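Local structure of sugar kinase (Agrobacterium tumefaciens, 2RBC) at residues Phe209-Pro212 against Ala213-Leu217; Thr322-Ala325 against Met326-Trp329. The protein probably transfers phosphate from ATP to a sugar, as a putative kinase of the ribokinase (pfkB) family whose substrate is not established. All blocks are in the same frame, centred on the assembly; numbering follows the deposited sequence.

Contact 1 of 2, residues Phe209-Pro212 against Ala213-Leu217; sequences FSEP and AATRL. With SO4 (sulfate ion), chain E.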
ATOM      1  N   PHE A 209      19.949  10.982 -19.469  1.00 23.03           N
ATOM      2  CA  PHE A 209      18.514  11.028 -19.740  1.00 23.70           C
ATOM      3  C   PHE A 209      17.967   9.606 -19.979  1.00 24.73           C
ATOM      4  O   PHE A 209      18.652   8.757 -20.556  1.00 24.30           O
ATOM      5  CB  PHE A 209      18.205  11.831 -21.027  1.00 23.76           C
ATOM      6  CG  PHE A 209      18.514  13.299 -20.949  1.00 23.74           C
ATOM      7  CD1 PHE A 209      17.641  14.182 -20.289  1.00 22.62           C
ATOM      8  CD2 PHE A 209      19.628  13.830 -21.623  1.00 21.25           C
ATOM      9  CE1 PHE A 209      17.899  15.559 -20.277  1.00 22.95           C
ATOM     10  CE2 PHE A 209      19.914  15.193 -21.611  1.00 23.65           C
ATOM     11  CZ  PHE A 209      19.056  16.071 -20.934  1.00 24.86           C
ATOM     12  N   SER A 210      16.718   9.365 -19.555  1.00 24.10           N
ATOM     13  CA  SER A 210      16.004   8.162 -19.934  1.00 24.58           C
ATOM     14  C   SER A 210      15.485   8.432 -21.329  1.00 24.53           C
ATOM     15  O   SER A 210      15.327   9.593 -21.730  1.00 24.50           O
ATOM     16  CB  SER A 210      14.812   7.931 -18.989  1.00 24.83           C
ATOM     17  OG  SER A 210      13.935   9.034 -19.055  1.00 23.28           O
ATOM     18  N   GLU A 211      15.203   7.379 -22.077  1.00 25.40           N
ATOM     19  CA  GLU A 211      14.638   7.584 -23.401  1.00 25.71           C
ATOM     20  C   GLU A 211      13.355   8.482 -23.438  1.00 25.61           C
ATOM     21  O   GLU A 211      13.239   9.428 -24.235  1.00 25.07           O
ATOM     22  CB  GLU A 211      14.407   6.224 -24.059  1.00 25.97           C
ATOM     23  CG  GLU A 211      13.689   6.347 -25.374  1.00 27.17           C
ATOM     24  CD  GLU A 211      13.746   5.064 -26.185  1.00 28.68           C
ATOM     25  OE1 GLU A 211      14.289   4.048 -25.698  1.00 33.41           O
ATOM     26  OE2 GLU A 211      13.232   5.111 -27.323  1.00 33.95           O
ATOM     27  N   PRO A 212      12.380   8.199 -22.579  1.00 25.63           N
ATOM     28  CA  PRO A 212      11.214   9.068 -22.565  1.00 25.02           C
ATOM     29  C   PRO A 212      11.491  10.538 -22.258  1.00 24.49           C
ATOM     30  O   PRO A 212      10.859  11.417 -22.841  1.00 23.24           O
ATOM     31  CB  PRO A 212      10.339   8.470 -21.467  1.00 26.25           C
ATOM     32  CG  PRO A 212      10.859   7.178 -21.187  1.00 26.82           C
ATOM     33  CD  PRO A 212      12.265   7.104 -21.611  1.00 26.28           C
ATOM     34  N   ALA A 213      12.430  10.830 -21.359  1.00 23.68           N
ATOM     35  CA  ALA A 213      12.736  12.233 -21.041  1.00 23.79           C
ATOM     36  C   ALA A 213      13.372  12.937 -22.253  1.00 23.86           C
ATOM     37  O   ALA A 213      12.987  14.055 -22.630  1.00 23.19           O
ATOM     38  CB  ALA A 213      13.693  12.289 -19.830  1.00 22.97           C
ATOM     39  N   ALA A 214      14.335  12.255 -22.873  1.00 23.29           N
ATOM     40  CA  ALA A 214      15.023  12.781 -24.041  1.00 23.34           C
ATOM     41  C   ALA A 214      14.071  12.981 -25.214  1.00 23.53           C
ATOM     42  O   ALA A 214      14.207  13.957 -25.963  1.00 23.07           O
ATOM     43  CB  ALA A 214      16.158  11.878 -24.419  1.00 22.83           C
ATOM     44  N   THR A 215      13.113  12.064 -25.357  1.00 23.33           N
ATOM     45  CA  THR A 215      12.076  12.157 -26.389  1.00 24.20           C
ATOM     46  C   THR A 215      11.280  13.431 -26.195  1.00 24.68           C
ATOM     47  O   THR A 215      11.037  14.168 -27.131  1.00 25.31           O
ATOM     48  CB  THR A 215      11.132  10.935 -26.312  1.00 23.48           C
ATOM     49  OG1 THR A 215      11.903   9.717 -26.433  1.00 24.03           O
ATOM     50  CG2 THR A 215      10.086  10.999 -27.372  1.00 24.12           C
ATOM     51  N   ARG A 216      10.874  13.684 -24.958  1.00 26.59           N
ATOM     52  CA  ARG A 216      10.087  14.858 -24.686  1.00 28.22           C
ATOM     53  C   ARG A 216      10.862  16.126 -24.922  1.00 26.60           C
ATOM     54  O   ARG A 216      10.329  17.093 -25.464  1.00 26.25           O
ATOM     55  CB  ARG A 216       9.569  14.872 -23.242  1.00 29.02           C
ATOM     56  CG  ARG A 216       8.624  16.065 -23.038  1.00 33.06           C
ATOM     57  CD  ARG A 216       8.036  16.210 -21.617  1.00 36.31           C
ATOM     58  NE  ARG A 216       7.389  14.992 -21.136  1.00 43.81           N
ATOM     59  CZ  ARG A 216       6.786  14.883 -19.949  1.00 45.90           C
ATOM     60  NH1 ARG A 216       6.730  15.917 -19.113  1.00 48.05           N
ATOM     61  NH2 ARG A 216       6.240  13.726 -19.599  1.00 45.96           N
ATOM     62  N   LEU A 217      12.125  16.125 -24.509  0.60 25.61           N
ATOM     63  CA  LEU A 217      12.946  17.324 -24.583  0.60 25.51           C
ATOM     64  C   LEU A 217      13.294  17.710 -26.022  0.60 25.59           C
ATOM     65  O   LEU A 217      13.362  18.899 -26.334  0.60 25.50           O
ATOM     66  CB  LEU A 217      14.217  17.156 -23.712  0.60 25.44           C
ATOM     67  CG  LEU A 217      15.050  18.397 -23.364  0.60 24.48           C
ATOM     68  CD1 LEU A 217      14.221  19.497 -22.662  0.60 22.85           C
ATOM     69  CD2 LEU A 217      16.227  17.975 -22.491  0.60 23.84           C
TER
HETATM   70  S   SO4 E 325       5.546  19.294 -20.346  1.00111.54           S
HETATM   71  O1  SO4 E 325       5.191  19.073 -21.748  1.00112.01           O
HETATM   72  O2  SO4 E 325       5.419  20.710 -19.997  1.00111.66           O
HETATM   73  O3  SO4 E 325       4.699  18.480 -19.470  1.00111.75           O
HETATM   74  O4  SO4 E 325       6.936  18.909 -20.174  1.00111.77           O
HETATM   75  O   HOH W   1      11.375   7.646 -28.104  1.00 33.87           O
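Ala-214 N donates to Ser-210 O at 3.1 Å with an N-H...O angle of 173°, closing the first turn of helix 211-218, which Ser-210 caps as the chain leaves strand 206-210; Arg-216 N to Pro-212 O continues the same i to i+4 pattern. As the N-cap, Ser-210 has its OG set between the backbone N and the carbonyl carbon, where it accepts from Ala-213 N at 3.3 Å and is also hydrogen-bonded to Asp-190. Pro-212 has no N-H, which costs no helical bond in the first turn, where no carbonyl four residues earlier lies within the helix. At the next residue after the cap, Glu-211 O accepts two bonds from Thr-215. The backbone N reaches it at 2.9 Å, while the hydroxyl OG1 donates at 2.6 Å from above the carbonyl plane, 46° out of it. This second bond follows from the Thr-215 torsion, chi1 -57°, which lays OG1 beside its own backbone N and back over the preceding turn. A water then donates to both Thr-215 OG1 (2.7 Å) and Glu-211 OE2, so the extended glutamate is tied to the threonine through solvent. The buried side is apolar: Ala-214 CB lies 4.0 Å from Phe-209 CB. On the exposed side Arg-216 NH1 donates to O4 of a sulfate ion, probably from the crystallisation liquor, which Val-194 N also binds. This strand-to-helix junction belongs to the alpha/beta core of the kinase fold: Phe-209 pairs with strand 238-242 and packs on Leu-230 of helix 223-233, Ala-214 touches Met-226 of that helix, and Ala-213 rests on Leu-197 of helix 194-200.

Contact 2 of 2, residues Thr322-Ala325 against Met326-Trp329; sequences TEEA and MRQW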
ATOM      1  N   THR A 322      29.101  -7.452 -10.313  1.00 20.26           N
ATOM      2  CA  THR A 322      29.131  -6.654 -11.549  1.00 19.95           C
ATOM      3  C   THR A 322      30.460  -6.819 -12.313  1.00 20.36           C
ATOM      4  O   THR A 322      30.465  -7.061 -13.539  1.00 20.07           O
ATOM      5  CB  THR A 322      28.829  -5.140 -11.279  1.00 20.15           C
ATOM      6  OG1 THR A 322      27.671  -4.993 -10.418  1.00 18.91           O
ATOM      7  CG2 THR A 322      28.575  -4.374 -12.624  1.00 19.07           C
ATOM      8  N   GLU A 323      31.586  -6.750 -11.595  1.00 20.05           N
ATOM      9  CA  GLU A 323      32.893  -6.883 -12.237  1.00 19.81           C
ATOM     10  C   GLU A 323      33.042  -8.248 -12.906  1.00 19.87           C
ATOM     11  O   GLU A 323      33.561  -8.347 -14.025  1.00 20.12           O
ATOM     12  CB  GLU A 323      34.065  -6.692 -11.261  1.00 20.74           C
ATOM     13  CG  GLU A 323      34.205  -5.339 -10.534  1.00 23.66           C
ATOM     14  CD  GLU A 323      34.770  -4.244 -11.355  1.00 29.18           C
ATOM     15  OE1 GLU A 323      35.132  -4.518 -12.540  1.00 30.89           O
ATOM     16  OE2 GLU A 323      34.846  -3.089 -10.822  1.00 26.18           O
ATOM     17  N   GLU A 324      32.615  -9.308 -12.226  1.00 18.49           N
ATOM     18  CA  GLU A 324      32.744 -10.642 -12.782  1.00 18.49           C
ATOM     19  C   GLU A 324      31.798 -10.833 -13.962  1.00 17.83           C
ATOM     20  O   GLU A 324      32.186 -11.376 -14.964  1.00 16.49           O
ATOM     21  CB  GLU A 324      32.524 -11.706 -11.710  1.00 17.95           C
ATOM     22  CG  GLU A 324      32.555 -13.154 -12.180  1.00 19.21           C
ATOM     23  CD  GLU A 324      33.839 -13.564 -12.871  1.00 21.61           C
ATOM     24  OE1 GLU A 324      34.897 -12.935 -12.659  1.00 24.42           O
ATOM     25  OE2 GLU A 324      33.805 -14.541 -13.644  1.00 21.13           O
ATOM     26  N   ALA A 325      30.545 -10.401 -13.819  1.00 17.77           N
ATOM     27  CA  ALA A 325      29.601 -10.471 -14.922  1.00 18.18           C
ATOM     28  C   ALA A 325      30.143  -9.760 -16.159  1.00 18.95           C
ATOM     29  O   ALA A 325      30.110 -10.283 -17.297  1.00 18.64           O
ATOM     30  CB  ALA A 325      28.219  -9.897 -14.486  1.00 17.19           C
HETATM   31  N   MSE A 326      30.724  -8.590 -15.930  1.00 20.98           N
HETATM   32  CA  MSE A 326      31.200  -7.749 -17.003  1.00 21.41           C
HETATM   33  C   MSE A 326      32.366  -8.389 -17.718  1.00 20.35           C
HETATM   34  O   MSE A 326      32.436  -8.383 -18.940  1.00 19.23           O
HETATM   35  CB  MSE A 326      31.587  -6.380 -16.458  1.00 20.91           C
HETATM   36  CG  MSE A 326      32.105  -5.476 -17.553  1.00 24.41           C
HETATM   37 SE   MSE A 326      32.343  -3.668 -16.913  0.80 31.16          SE
HETATM   38  CE  MSE A 326      33.788  -3.941 -15.607  1.00 26.29           C
ATOM     39  N   ARG A 327      33.272  -8.972 -16.945  1.00 20.37           N
ATOM     40  CA  ARG A 327      34.396  -9.716 -17.488  1.00 21.64           C
ATOM     41  C   ARG A 327      33.955 -10.826 -18.432  1.00 20.36           C
ATOM     42  O   ARG A 327      34.480 -10.962 -19.525  1.00 20.48           O
ATOM     43  CB  ARG A 327      35.211 -10.268 -16.323  1.00 21.41           C
ATOM     44  CG  ARG A 327      36.455 -10.964 -16.715  1.00 25.36           C
ATOM     45  CD  ARG A 327      37.100 -11.769 -15.549  1.00 26.31           C
ATOM     46  NE  ARG A 327      36.466 -13.062 -15.191  1.00 29.73           N
ATOM     47  CZ  ARG A 327      36.395 -14.146 -15.973  1.00 30.15           C
ATOM     48  NH1 ARG A 327      36.890 -14.138 -17.205  1.00 30.85           N
ATOM     49  NH2 ARG A 327      35.810 -15.260 -15.513  1.00 30.87           N
ATOM     50  N   GLN A 328      33.000 -11.641 -17.982  1.00 20.70           N
ATOM     51  CA  GLN A 328      32.474 -12.737 -18.791  1.00 21.00           C
ATOM     52  C   GLN A 328      31.753 -12.227 -20.047  1.00 21.42           C
ATOM     53  O   GLN A 328      31.923 -12.779 -21.127  1.00 21.96           O
ATOM     54  CB  GLN A 328      31.529 -13.596 -17.962  1.00 20.25           C
ATOM     55  CG  GLN A 328      32.176 -14.213 -16.747  1.00 18.86           C
ATOM     56  CD  GLN A 328      31.531 -15.521 -16.301  1.00 19.20           C
ATOM     57  OE1 GLN A 328      30.831 -16.200 -17.064  1.00 17.33           O
ATOM     58  NE2 GLN A 328      31.801 -15.895 -15.065  1.00 16.44           N
ATOM     59  N   TRP A 329      30.989 -11.159 -19.894  1.00 22.96           N
ATOM     60  CA  TRP A 329      30.239 -10.538 -20.998  1.00 23.84           C
ATOM     61  C   TRP A 329      31.151  -9.962 -22.056  1.00 25.78           C
ATOM     62  O   TRP A 329      30.960 -10.226 -23.242  1.00 25.36           O
ATOM     63  CB  TRP A 329      29.330  -9.458 -20.429  1.00 24.87           C
ATOM     64  CG  TRP A 329      28.702  -8.583 -21.432  1.00 25.64           C
ATOM     65  CD1 TRP A 329      27.887  -8.949 -22.459  1.00 28.06           C
ATOM     66  CD2 TRP A 329      28.791  -7.158 -21.476  1.00 26.54           C
ATOM     67  NE1 TRP A 329      27.483  -7.828 -23.167  1.00 27.65           N
ATOM     68  CE2 TRP A 329      28.025  -6.721 -22.584  1.00 27.07           C
ATOM     69  CE3 TRP A 329      29.448  -6.211 -20.686  1.00 26.60           C
ATOM     70  CZ2 TRP A 329      27.893  -5.368 -22.917  1.00 28.13           C
ATOM     71  CZ3 TRP A 329      29.306  -4.867 -21.001  1.00 29.02           C
ATOM     72  CH2 TRP A 329      28.516  -4.457 -22.110  1.00 28.05           C
TER
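Glu-324 is held by two side chains from the next turn, Arg-327 and Gln-328: an i to i+3 salt bridge joined by an i to i+4 hydrogen bond along the outer side of alpha-helix 319-330. Arg-327 grips the carboxylate side-on: NE donates to Glu-324 OE1 at 3.0 Å, nearly in the guanidinium plane, and NH2 reaches Glu-324 OE2 at 2.8 Å on its syn lone pair. The two planes stand 49° apart, and the NH2 bond is bent to 137°, so the salt bridge is twisted rather than flat. Gln-328 NE2 takes the anti lone pair of the same OE2, also at 2.8 Å. Three bonds therefore limit rotation of the carboxylate, and the charge pairing probably helps keep it ionised. The bend at chi2 of Glu-324 (57°) turns its end along the helix toward both partners, and Gln-328 CG lies above one guanidinium face, offset toward its rim. This polar cluster is the solvent side, where Arg-327 and Gln-328 are exposed. Beside it runs a lone van der Waals contact, Glu-323 OE1 lying 3.4 Å from Met-326 CE (a selenomethionine), while Glu-323 OE2 is bridged to Arg-319. The tight part is the backbone: Met-326 N to Thr-322 O at 2.8 Å and Trp-329 N to Ala-325 O at 2.9 Å are the first and last of four i to i+4 bonds, and Trp-329 CB comes within 3.3 Å of Ala-325 O. Helix 292-307 covers the inner face, where Thr-322, Ala-325 and Trp-329 all touch Val-301, and Trp-329 reaches Thr-262 and Met-264 in the loop after strand 258-261.

From the N terminus, the chain reaches contact 1 first, where it leaves strand 206-210 and Ser-210 caps helix 211-218, and contact 2 only in helix 319-330, the last helix of the model. The two are in series: neither encloses nor crosses the other, and because each joins adjoining segments, neither closes a long loop. Their centres lie 29 Å apart and their nearest atoms about 17 Å, so no direct touch links them. Contact 1, partly buried with its centre 14 Å from the chain centre, joins the central sheet to helices 194-200 and 223-233; contact 2, at 22 Å, seats the C-terminal helix on helix 292-307 and beside the end of strand 258-261.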